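Local coordinates for protein chitinase (Chromobacterium violaceum, PDB 4TXG) that probably hydrolyses the glycosidic bonds of chitin as a family 18 glycosyl hydrolase, and probably also binds the polysaccharide, at residues M459-G467 against L577-K588; V600-D610 against Y622-L632. One frame throughout, in Å; residues are numbered along the deposited sequence.

Contact 1 of 2, residues M459-G467 against L577-K588; sequences MGVPYYTRG and LSTEDEQSIAQK. With CS (cesium ion), chain M.
The carboxylate end of Glu580 lies across Val461 and Pro462 at about a right angle, its OE2 3.5 Å from Val461 CB and 3.4 Å from Pro462 CD. Its CG stands anti to the backbone N (chi1 -174°) and the chain then bends at chi2 (82°), folding the acid back to Ser584 and Lys588. Lys588, extended beyond CG, runs past Val461 in the opposite direction with CD 3.7 Å from CG1, and its NZ reaches the syn lone pair of Glu580 OE2 in a 2.7 Å salt bridge. The same ammonium group bonds Ala411 O and a water that donates to Gly460 O. Val461 CG2 meets Ile585 CD1 at 4.0 Å. This is the outer side of a strand of the family 18 TIM barrel, covered by helix 582-594, whose start carries a capping box of Asp581 and Ser584. Beyond the barrel strand, where 466-468 and 575-578 pair in a separate antiparallel sheet, Ser578 N donates to Arg466 O (2.8 Å). Beside this pair, Thr465 and Thr579 lie side by side, CG2 methyls in contact. Tyr464 turns away, and its OH binds a cesium ion at 3.1 Å alongside Asp398.

Contact 2 of 2, residues V600-D610 against Y622-L632; sequences VMFWELAGDYD and YFIGTTLTSLL
Asp608 grips the first turn of helix 627-636 with both carboxylate oxygens. OD1 takes Leu628 N on its syn lone pair at 2.9 Å, and OD2 takes Thr629 N on its syn side, also at 2.9 Å, in a nearly straight bond (171°). CG anti to the backbone N (chi1 -161°) aims the acid at the helix, and the backbone N-H of the next residue, Tyr609, holds OD1 from above the carboxylate plane. Thr627 N donates to Tyr609 O at 2.9 Å, giving a third N-H of the helix start a partner. Thr627 OG1 sits 2.7 Å from Tyr609 O and 2.8 Å from Asp610 OD1, its single proton within reach of both. Asp610 OD2 accepts Thr626 N at 2.8 Å from well above its plane. Water bridges Asp608 OD2 to Thr629 OG1, which also bonds Tyr463 OH. Further out, Thr627 CB makes a CH-pi contact over one face of the Tyr609 ring, whose hydroxyl bonds Glu582, and Leu628 CG lies 3.8 Å from Tyr609 CE2. Leu632 CD1 meets Val600 CG1. Backbone bonds between Asp610 and Phe623 join an antiparallel beta hairpin, set between the last TIM-barrel strand, 599-603, and the helix packed antiparallel to it.

In the fold
Contact 1 closes before contact 2 opens along the chain, and their centres lie 10 Å apart on the same side of the chain's centre. They share the barrel sheet: strands 457-462 and 599-603 are parallel neighbours, joined by Val461 N to Met601 O and probably Tyr463 N to Trp603 O. Helix 582-594 leads directly into strand 599-603, so the covering helix of contact 1 delivers the strand of contact 2. Helices 582-594 and 627-636 also touch, through Ile585 with Leu631 and Leu632. Tyr463 stacks on Phe602 between the two. Together they pair two adjacent strands with the helices outside them, at the point where strand 599-603 meets strand 155-161 and the barrel closes.

Contact 1 of 2, residues M459-G467 against L577-K588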
loop_
_atom_site.group_PDB
_atom_site.type_symbol
_atom_site.label_atom_id
_atom_site.label_comp_id
_atom_site.label_asym_id
_atom_site.label_seq_id
_atom_site.Cartn_x
_atom_site.Cartn_y
_atom_site.Cartn_z
ATOM N N MET A 459 -0.162 6.431 3.716
ATOM C CA MET A 459 1.141 6.231 3.093
ATOM C C MET A 459 2.093 5.484 4.020
ATOM O O MET A 459 2.171 5.788 5.213
ATOM C CB MET A 459 1.741 7.582 2.689
ATOM C CG MET A 459 0.846 8.370 1.734
ATOM S SD MET A 459 0.280 7.450 0.293
ATOM C CE MET A 459 1.834 7.082 -0.525
ATOM N N GLY A 460 2.821 4.514 3.467
ATOM C CA GLY A 460 3.730 3.706 4.267
ATOM C C GLY A 460 5.113 4.317 4.443
ATOM O O GLY A 460 5.635 4.968 3.545
ATOM N N VAL A 461 5.708 4.083 5.610
ATOM C CA VAL A 461 7.104 4.424 5.863
ATOM C C VAL A 461 7.798 3.213 6.483
ATOM O O VAL A 461 7.142 2.387 7.142
ATOM C CB VAL A 461 7.251 5.631 6.817
ATOM C CG1 VAL A 461 6.610 6.876 6.218
ATOM C CG2 VAL A 461 6.659 5.312 8.194
ATOM N N PRO A 462 9.117 3.086 6.269
ATOM C CA PRO A 462 9.852 1.937 6.806
ATOM C C PRO A 462 10.483 2.212 8.165
ATOM O O PRO A 462 10.991 3.309 8.382
ATOM C CB PRO A 462 10.945 1.719 5.761
ATOM C CG PRO A 462 11.277 3.125 5.324
ATOM C CD PRO A 462 9.955 3.876 5.341
ATOM N N TYR A 463 10.450 1.228 9.060
ATOM C CA TYR A 463 11.207 1.318 10.307
ATOM C C TYR A 463 12.434 0.410 10.215
ATOM O O TYR A 463 12.910 -0.135 11.212
ATOM C CB TYR A 463 10.344 0.927 11.514
ATOM C CG TYR A 463 9.322 1.956 11.980
ATOM C CD1 TYR A 463 9.138 3.167 11.307
ATOM C CD2 TYR A 463 8.554 1.711 13.116
ATOM C CE1 TYR A 463 8.192 4.097 11.760
ATOM C CE2 TYR A 463 7.623 2.633 13.583
ATOM C CZ TYR A 463 7.441 3.812 12.905
ATOM O OH TYR A 463 6.503 4.711 13.378
ATOM N N TYR A 464 12.954 0.260 9.003
ATOM C CA TYR A 464 14.081 -0.630 8.753
ATOM C C TYR A 464 14.926 -0.010 7.645
ATOM O O TYR A 464 14.493 0.919 6.974
ATOM C CB TYR A 464 13.609 -2.028 8.338
ATOM C CG TYR A 464 12.842 -1.988 7.034
ATOM C CD1 TYR A 464 11.472 -1.756 7.029
ATOM C CD2 TYR A 464 13.492 -2.121 5.805
ATOM C CE1 TYR A 464 10.767 -1.686 5.850
ATOM C CE2 TYR A 464 12.785 -2.050 4.613
ATOM C CZ TYR A 464 11.424 -1.826 4.646
ATOM O OH TYR A 464 10.704 -1.749 3.471
ATOM N N THR A 465 16.120 -0.547 7.453
ATOM C CA THR A 465 17.027 -0.075 6.416
ATOM C C THR A 465 17.128 -1.044 5.246
ATOM O O THR A 465 16.779 -2.225 5.363
ATOM C CB THR A 465 18.458 0.112 6.967
ATOM O OG1 THR A 465 18.998 -1.177 7.283
ATOM C CG2 THR A 465 18.444 0.968 8.222
ATOM N N ARG A 466 17.608 -0.527 4.120
ATOM C CA ARG A 466 18.184 -1.348 3.053
ATOM C C ARG A 466 19.555 -0.754 2.785
ATOM O O ARG A 466 19.790 0.422 3.065
ATOM C CB ARG A 466 17.343 -1.334 1.775
ATOM C CG ARG A 466 15.913 -1.829 1.909
ATOM C CD ARG A 466 15.814 -3.299 2.273
ATOM N NE ARG A 466 14.487 -3.802 1.928
ATOM C CZ ARG A 466 14.023 -4.988 2.298
ATOM N NH1 ARG A 466 14.778 -5.796 3.035
ATOM N NH2 ARG A 466 12.803 -5.359 1.932
ATOM N N GLY A 467 20.471 -1.540 2.244
ATOM C CA GLY A 467 21.809 -1.010 2.064
ATOM C C GLY A 467 22.692 -1.811 1.129
ATOM O O GLY A 467 22.451 -3.000 0.897
ATOM N N LEU A 577 23.619 2.971 3.814
ATOM C CA LEU A 577 22.433 2.388 4.439
ATOM C C LEU A 577 21.315 3.409 4.436
ATOM O O LEU A 577 21.445 4.461 5.051
ATOM C CB LEU A 577 22.722 1.936 5.879
ATOM C CG LEU A 577 23.759 0.826 6.046
ATOM C CD1 LEU A 577 24.056 0.595 7.517
ATOM C CD2 LEU A 577 23.258 -0.452 5.402
ATOM N N SER A 578 20.224 3.117 3.732
ATOM C CA SER A 578 19.087 4.030 3.738
ATOM C C SER A 578 18.322 3.913 5.048
ATOM O O SER A 578 17.923 2.819 5.439
ATOM C CB SER A 578 18.148 3.742 2.561
ATOM O OG SER A 578 16.972 4.514 2.690
ATOM N N THR A 579 18.112 5.037 5.720
ATOM C CA THR A 579 17.457 5.014 7.019
ATOM C C THR A 579 16.166 5.833 7.029
ATOM O O THR A 579 15.779 6.439 6.028
ATOM C CB THR A 579 18.404 5.533 8.130
ATOM O OG1 THR A 579 18.824 6.867 7.821
ATOM C CG2 THR A 579 19.640 4.634 8.243
ATOM N N GLU A 580 15.490 5.818 8.169
ATOM C CA GLU A 580 14.286 6.609 8.382
ATOM C C GLU A 580 14.335 7.009 9.844
ATOM O O GLU A 580 14.441 6.143 10.716
ATOM C CB GLU A 580 13.025 5.793 8.055
ATOM C CG GLU A 580 11.711 6.570 8.118
ATOM C CD GLU A 580 11.429 7.361 6.847
ATOM O OE1 GLU A 580 12.247 8.226 6.471
ATOM O OE2 GLU A 580 10.389 7.115 6.210
ATOM N N ASP A 581 14.308 8.303 10.142
ATOM C CA ASP A 581 14.388 8.691 11.554
ATOM C C ASP A 581 13.556 9.936 11.834
ATOM O O ASP A 581 12.666 10.272 11.052
ATOM C CB ASP A 581 15.855 8.857 12.015
ATOM C CG ASP A 581 16.624 9.963 11.289
ATOM O OD1 ASP A 581 16.023 10.919 10.748
ATOM O OD2 ASP A 581 17.881 9.883 11.298
ATOM N N GLU A 582 13.811 10.604 12.955
ATOM C CA GLU A 582 12.877 11.638 13.391
ATOM C C GLU A 582 12.794 12.805 12.412
ATOM O O GLU A 582 11.744 13.438 12.280
ATOM C CB GLU A 582 13.251 12.138 14.784
ATOM C CG GLU A 582 13.067 11.061 15.845
ATOM C CD GLU A 582 14.022 11.204 17.018
ATOM O OE1 GLU A 582 15.097 10.547 17.011
ATOM O OE2 GLU A 582 13.688 11.958 17.957
ATOM N N GLN A 583 13.886 13.087 11.712
ATOM C CA GLN A 583 13.868 14.227 10.798
ATOM C C GLN A 583 12.980 13.933 9.591
ATOM O O GLN A 583 12.185 14.788 9.178
ATOM C CB GLN A 583 15.285 14.601 10.341
ATOM C CG GLN A 583 15.324 15.923 9.552
ATOM C CD GLN A 583 16.740 16.377 9.239
ATOM O OE1 GLN A 583 17.705 15.680 9.552
ATOM N NE2 GLN A 583 16.870 17.555 8.626
ATOM N N SER A 584 13.094 12.728 9.031
ATOM C CA SER A 584 12.317 12.401 7.841
ATOM C C SER A 584 10.860 12.110 8.191
ATOM O O SER A 584 9.957 12.461 7.429
ATOM C CB SER A 584 12.931 11.216 7.081
ATOM O OG SER A 584 13.124 10.075 7.902
ATOM N N ILE A 585 10.631 11.482 9.344
ATOM C CA ILE A 585 9.270 11.258 9.809
ATOM C C ILE A 585 8.563 12.604 10.038
ATOM O O ILE A 585 7.398 12.752 9.675
ATOM C CB ILE A 585 9.236 10.392 11.106
ATOM C CG1 ILE A 585 9.680 8.955 10.796
ATOM C CG2 ILE A 585 7.835 10.380 11.721
ATOM C CD1 ILE A 585 8.839 8.254 9.732
ATOM N N ALA A 586 9.266 13.592 10.594
ATOM C CA ALA A 586 8.631 14.892 10.829
ATOM C C ALA A 586 8.278 15.567 9.511
ATOM O O ALA A 586 7.213 16.183 9.376
ATOM C CB ALA A 586 9.529 15.794 11.661
ATOM N N GLN A 587 9.180 15.455 8.540
ATOM C CA GLN A 587 8.950 16.035 7.222
ATOM C C GLN A 587 7.770 15.335 6.514
ATOM O O GLN A 587 6.906 15.991 5.941
ATOM C CB GLN A 587 10.242 15.964 6.379
ATOM C CG GLN A 587 10.124 16.625 5.006
ATOM C CD GLN A 587 11.460 16.970 4.349
ATOM O OE1 GLN A 587 12.535 16.665 4.870
ATOM N NE2 GLN A 587 11.386 17.614 3.179
ATOM N N LYS A 588 7.703 14.008 6.591
ATOM C CA LYS A 588 6.593 13.276 5.980
ATOM C C LYS A 588 5.283 13.541 6.711
ATOM O O LYS A 588 4.221 13.639 6.089
ATOM C CB LYS A 588 6.887 11.778 5.954
ATOM C CG LYS A 588 7.975 11.427 4.939
ATOM C CD LYS A 588 8.277 9.935 4.928
ATOM C CE LYS A 588 9.401 9.617 3.942
ATOM N NZ LYS A 588 9.648 8.138 3.838
HETATM CS CS CS M . 8.807 -4.144 3.693
HETATM O O HOH W 1 7.342 7.119 2.719
HETATM O O HOH W 2 14.883 2.892 5.022
HETATM O O HOH W 3 5.543 -4.618 3.499
HETATM O O HOH W 4 9.969 -6.893 3.889
#

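Contact 2 of 2, residues V600-D610 against Y622-L632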
loop_
_atom_site.group_PDB
_atom_site.type_symbol
_atom_site.label_atom_id
_atom_site.label_comp_id
_atom_site.label_asym_id
_atom_site.label_seq_id
_atom_site.Cartn_x
_atom_site.Cartn_y
_atom_site.Cartn_z
ATOM N N VAL A 600 -0.835 7.240 8.135
ATOM C CA VAL A 600 0.486 6.682 7.923
ATOM C C VAL A 600 0.485 5.223 8.355
ATOM O O VAL A 600 -0.107 4.874 9.381
ATOM C CB VAL A 600 1.570 7.467 8.717
ATOM C CG1 VAL A 600 2.925 6.799 8.587
ATOM C CG2 VAL A 600 1.654 8.927 8.251
ATOM N N MET A 601 1.133 4.376 7.557
ATOM C CA MET A 601 1.306 2.971 7.879
ATOM C C MET A 601 2.814 2.754 8.035
ATOM O O MET A 601 3.592 3.466 7.419
ATOM C CB MET A 601 0.693 2.096 6.773
ATOM C CG MET A 601 1.031 0.615 6.830
ATOM S SD MET A 601 2.609 0.296 5.993
ATOM C CE MET A 601 2.093 0.329 4.267
ATOM N N PHE A 602 3.241 1.813 8.871
ATOM C CA PHE A 602 4.670 1.510 8.911
ATOM C C PHE A 602 4.934 0.017 9.058
ATOM O O PHE A 602 4.169 -0.713 9.694
ATOM C CB PHE A 602 5.367 2.307 10.036
ATOM C CG PHE A 602 4.697 2.202 11.371
ATOM C CD1 PHE A 602 5.039 1.190 12.247
ATOM C CD2 PHE A 602 3.736 3.119 11.757
ATOM C CE1 PHE A 602 4.432 1.090 13.486
ATOM C CE2 PHE A 602 3.123 3.020 13.000
ATOM C CZ PHE A 602 3.473 2.003 13.860
ATOM N N TRP A 603 6.005 -0.424 8.399
ATOM C CA TRP A 603 6.552 -1.761 8.553
ATOM C C TRP A 603 7.925 -1.603 9.190
ATOM O O TRP A 603 8.758 -0.917 8.601
ATOM C CB TRP A 603 6.691 -2.445 7.187
ATOM C CG TRP A 603 7.249 -3.817 7.298
ATOM C CD1 TRP A 603 8.558 -4.161 7.498
ATOM C CD2 TRP A 603 6.512 -5.036 7.266
ATOM N NE1 TRP A 603 8.679 -5.527 7.591
ATOM C CE2 TRP A 603 7.438 -6.090 7.438
ATOM C CE3 TRP A 603 5.154 -5.348 7.097
ATOM C CZ2 TRP A 603 7.051 -7.431 7.450
ATOM C CZ3 TRP A 603 4.776 -6.674 7.103
ATOM C CH2 TRP A 603 5.718 -7.701 7.280
ATOM N N GLU A 604 8.204 -2.185 10.357
ATOM C CA GLU A 604 7.282 -2.931 11.211
ATOM C C GLU A 604 7.472 -2.415 12.636
ATOM O O GLU A 604 8.460 -1.736 12.924
ATOM C CB GLU A 604 7.573 -4.437 11.161
ATOM C CG GLU A 604 9.041 -4.733 11.501
ATOM C CD GLU A 604 9.361 -6.208 11.643
ATOM O OE1 GLU A 604 10.050 -6.758 10.748
ATOM O OE2 GLU A 604 8.947 -6.809 12.655
ATOM N N LEU A 605 6.549 -2.751 13.530
ATOM C CA LEU A 605 6.590 -2.240 14.899
ATOM C C LEU A 605 7.930 -2.513 15.598
ATOM O O LEU A 605 8.468 -1.646 16.292
ATOM C CB LEU A 605 5.437 -2.835 15.706
ATOM C CG LEU A 605 4.088 -2.163 15.421
ATOM C CD1 LEU A 605 2.925 -3.095 15.762
ATOM C CD2 LEU A 605 3.983 -0.876 16.230
ATOM N N ALA A 606 8.489 -3.698 15.384
ATOM C CA ALA A 606 9.711 -4.095 16.091
ATOM C C ALA A 606 10.950 -3.294 15.682
ATOM O O ALA A 606 11.987 -3.371 16.345
ATOM C CB ALA A 606 9.973 -5.574 15.889
ATOM N N GLY A 607 10.855 -2.537 14.597
ATOM C CA GLY A 607 11.987 -1.743 14.147
ATOM C C GLY A 607 12.111 -0.368 14.788
ATOM O O GLY A 607 13.149 0.285 14.659
ATOM N N ASP A 608 11.058 0.092 15.460
ATOM C CA ASP A 608 11.086 1.416 16.100
ATOM C C ASP A 608 12.026 1.362 17.307
ATOM O O ASP A 608 12.319 0.276 17.823
ATOM C CB ASP A 608 9.672 1.836 16.512
ATOM C CG ASP A 608 9.537 3.338 16.754
ATOM O OD1 ASP A 608 10.541 4.078 16.658
ATOM O OD2 ASP A 608 8.401 3.768 17.050
ATOM N N TYR A 609 12.496 2.521 17.763
ATOM C CA TYR A 609 13.626 2.546 18.686
ATOM C C TYR A 609 13.471 3.498 19.869
ATOM O O TYR A 609 12.665 4.420 19.832
ATOM C CB TYR A 609 14.902 2.908 17.916
ATOM C CG TYR A 609 14.886 4.279 17.254
ATOM C CD1 TYR A 609 15.264 5.420 17.964
ATOM C CD2 TYR A 609 14.522 4.427 15.920
ATOM C CE1 TYR A 609 15.266 6.669 17.370
ATOM C CE2 TYR A 609 14.531 5.682 15.313
ATOM C CZ TYR A 609 14.901 6.794 16.047
ATOM O OH TYR A 609 14.908 8.042 15.465
ATOM N N ASP A 610 14.253 3.241 20.917
ATOM C CA ASP A 610 14.461 4.160 22.033
ATOM C C ASP A 610 15.877 3.995 22.561
ATOM O O ASP A 610 16.493 2.936 22.396
ATOM C CB ASP A 610 13.473 3.907 23.180
ATOM C CG ASP A 610 12.159 4.644 23.011
ATOM O OD1 ASP A 610 12.171 5.852 22.687
ATOM O OD2 ASP A 610 11.109 4.010 23.228
ATOM N N TYR A 622 20.809 1.992 21.706
ATOM C CA TYR A 622 19.444 1.965 21.201
ATOM C C TYR A 622 18.927 0.535 21.113
ATOM O O TYR A 622 19.681 -0.406 20.883
ATOM C CB TYR A 622 19.343 2.621 19.824
ATOM C CG TYR A 622 19.500 4.121 19.832
ATOM C CD1 TYR A 622 18.411 4.949 20.071
ATOM C CD2 TYR A 622 20.738 4.710 19.587
ATOM C CE1 TYR A 622 18.545 6.329 20.071
ATOM C CE2 TYR A 622 20.883 6.095 19.574
ATOM C CZ TYR A 622 19.783 6.894 19.822
ATOM O OH TYR A 622 19.915 8.262 19.826
ATOM N N PHE A 623 17.625 0.383 21.286
ATOM C CA PHE A 623 17.006 -0.925 21.188
ATOM C C PHE A 623 15.547 -0.679 20.859
ATOM O O PHE A 623 15.161 0.453 20.542
ATOM C CB PHE A 623 17.181 -1.716 22.492
ATOM C CG PHE A 623 16.922 -3.205 22.357
ATOM C CD1 PHE A 623 17.648 -3.971 21.456
ATOM C CD2 PHE A 623 15.961 -3.825 23.139
ATOM C CE1 PHE A 623 17.415 -5.335 21.330
ATOM C CE2 PHE A 623 15.725 -5.187 23.028
ATOM C CZ PHE A 623 16.453 -5.940 22.120
ATOM N N ILE A 624 14.749 -1.734 20.936
ATOM C CA ILE A 624 13.334 -1.670 20.616
ATOM C C ILE A 624 12.630 -0.579 21.421
ATOM O O ILE A 624 12.790 -0.501 22.642
ATOM C CB ILE A 624 12.669 -3.030 20.896
ATOM C CG1 ILE A 624 13.255 -4.109 19.980
ATOM C CG2 ILE A 624 11.159 -2.927 20.773
ATOM C CD1 ILE A 624 12.778 -5.526 20.327
ATOM N N GLY A 625 11.871 0.272 20.736
ATOM C CA GLY A 625 11.193 1.361 21.412
ATOM C C GLY A 625 10.104 1.975 20.567
ATOM O O GLY A 625 9.595 1.340 19.645
ATOM N N THR A 626 9.741 3.215 20.883
ATOM C CA THR A 626 8.590 3.832 20.229
ATOM C C THR A 626 8.814 5.276 19.781
ATOM O O THR A 626 7.853 6.029 19.651
ATOM C CB THR A 626 7.349 3.824 21.157
ATOM O OG1 THR A 626 7.627 4.594 22.335
ATOM C CG2 THR A 626 6.968 2.396 21.553
ATOM N N THR A 627 10.060 5.667 19.535
ATOM C CA THR A 627 10.345 7.066 19.179
ATOM C C THR A 627 9.590 7.554 17.933
ATOM O O THR A 627 8.956 8.615 17.957
ATOM C CB THR A 627 11.853 7.281 18.973
ATOM O OG1 THR A 627 12.512 7.134 20.233
ATOM C CG2 THR A 627 12.137 8.684 18.428
ATOM N N LEU A 628 9.635 6.790 16.849
ATOM C CA LEU A 628 9.014 7.257 15.610
ATOM C C LEU A 628 7.479 7.241 15.683
ATOM O O LEU A 628 6.814 8.181 15.242
ATOM C CB LEU A 628 9.497 6.426 14.419
ATOM C CG LEU A 628 11.008 6.449 14.188
ATOM C CD1 LEU A 628 11.359 5.679 12.919
ATOM C CD2 LEU A 628 11.555 7.880 14.121
ATOM N N THR A 629 6.916 6.186 16.253
ATOM C CA THR A 629 5.471 6.128 16.430
ATOM C C THR A 629 5.004 7.221 17.392
ATOM O O THR A 629 3.940 7.807 17.203
ATOM C CB THR A 629 5.043 4.741 16.922
ATOM O OG1 THR A 629 5.334 3.785 15.893
ATOM C CG2 THR A 629 3.555 4.705 17.220
ATOM N N SER A 630 5.812 7.516 18.410
ATOM C CA SER A 630 5.464 8.572 19.355
ATOM C C SER A 630 5.468 9.939 18.679
ATOM O O SER A 630 4.631 10.800 18.977
ATOM C CB SER A 630 6.422 8.577 20.551
ATOM O OG SER A 630 6.240 7.412 21.342
ATOM N N LEU A 631 6.419 10.139 17.774
ATOM C CA LEU A 631 6.480 11.385 17.018
ATOM C C LEU A 631 5.253 11.518 16.127
ATOM O O LEU A 631 4.641 12.585 16.070
ATOM C CB LEU A 631 7.756 11.454 16.176
ATOM C CG LEU A 631 7.899 12.651 15.227
ATOM C CD1 LEU A 631 7.844 13.974 15.974
ATOM C CD2 LEU A 631 9.212 12.528 14.438
ATOM N N LEU A 632 4.894 10.440 15.435
ATOM C CA LEU A 632 3.688 10.455 14.605
ATOM C C LEU A 632 2.440 10.760 15.449
ATOM O O LEU A 632 1.626 11.623 15.101
ATOM C CB LEU A 632 3.513 9.116 13.881
ATOM C CG LEU A 632 4.474 8.817 12.736
ATOM C CD1 LEU A 632 4.325 7.367 12.292
ATOM C CD2 LEU A 632 4.236 9.770 11.575
HETATM O O HOH W 5 7.403 -0.429 18.625
HETATM O O HOH W 6 6.468 1.970 17.481
HETATM O O HOH W 7 9.654 6.897 22.872
HETATM O O HOH W 8 8.984 3.193 24.754
#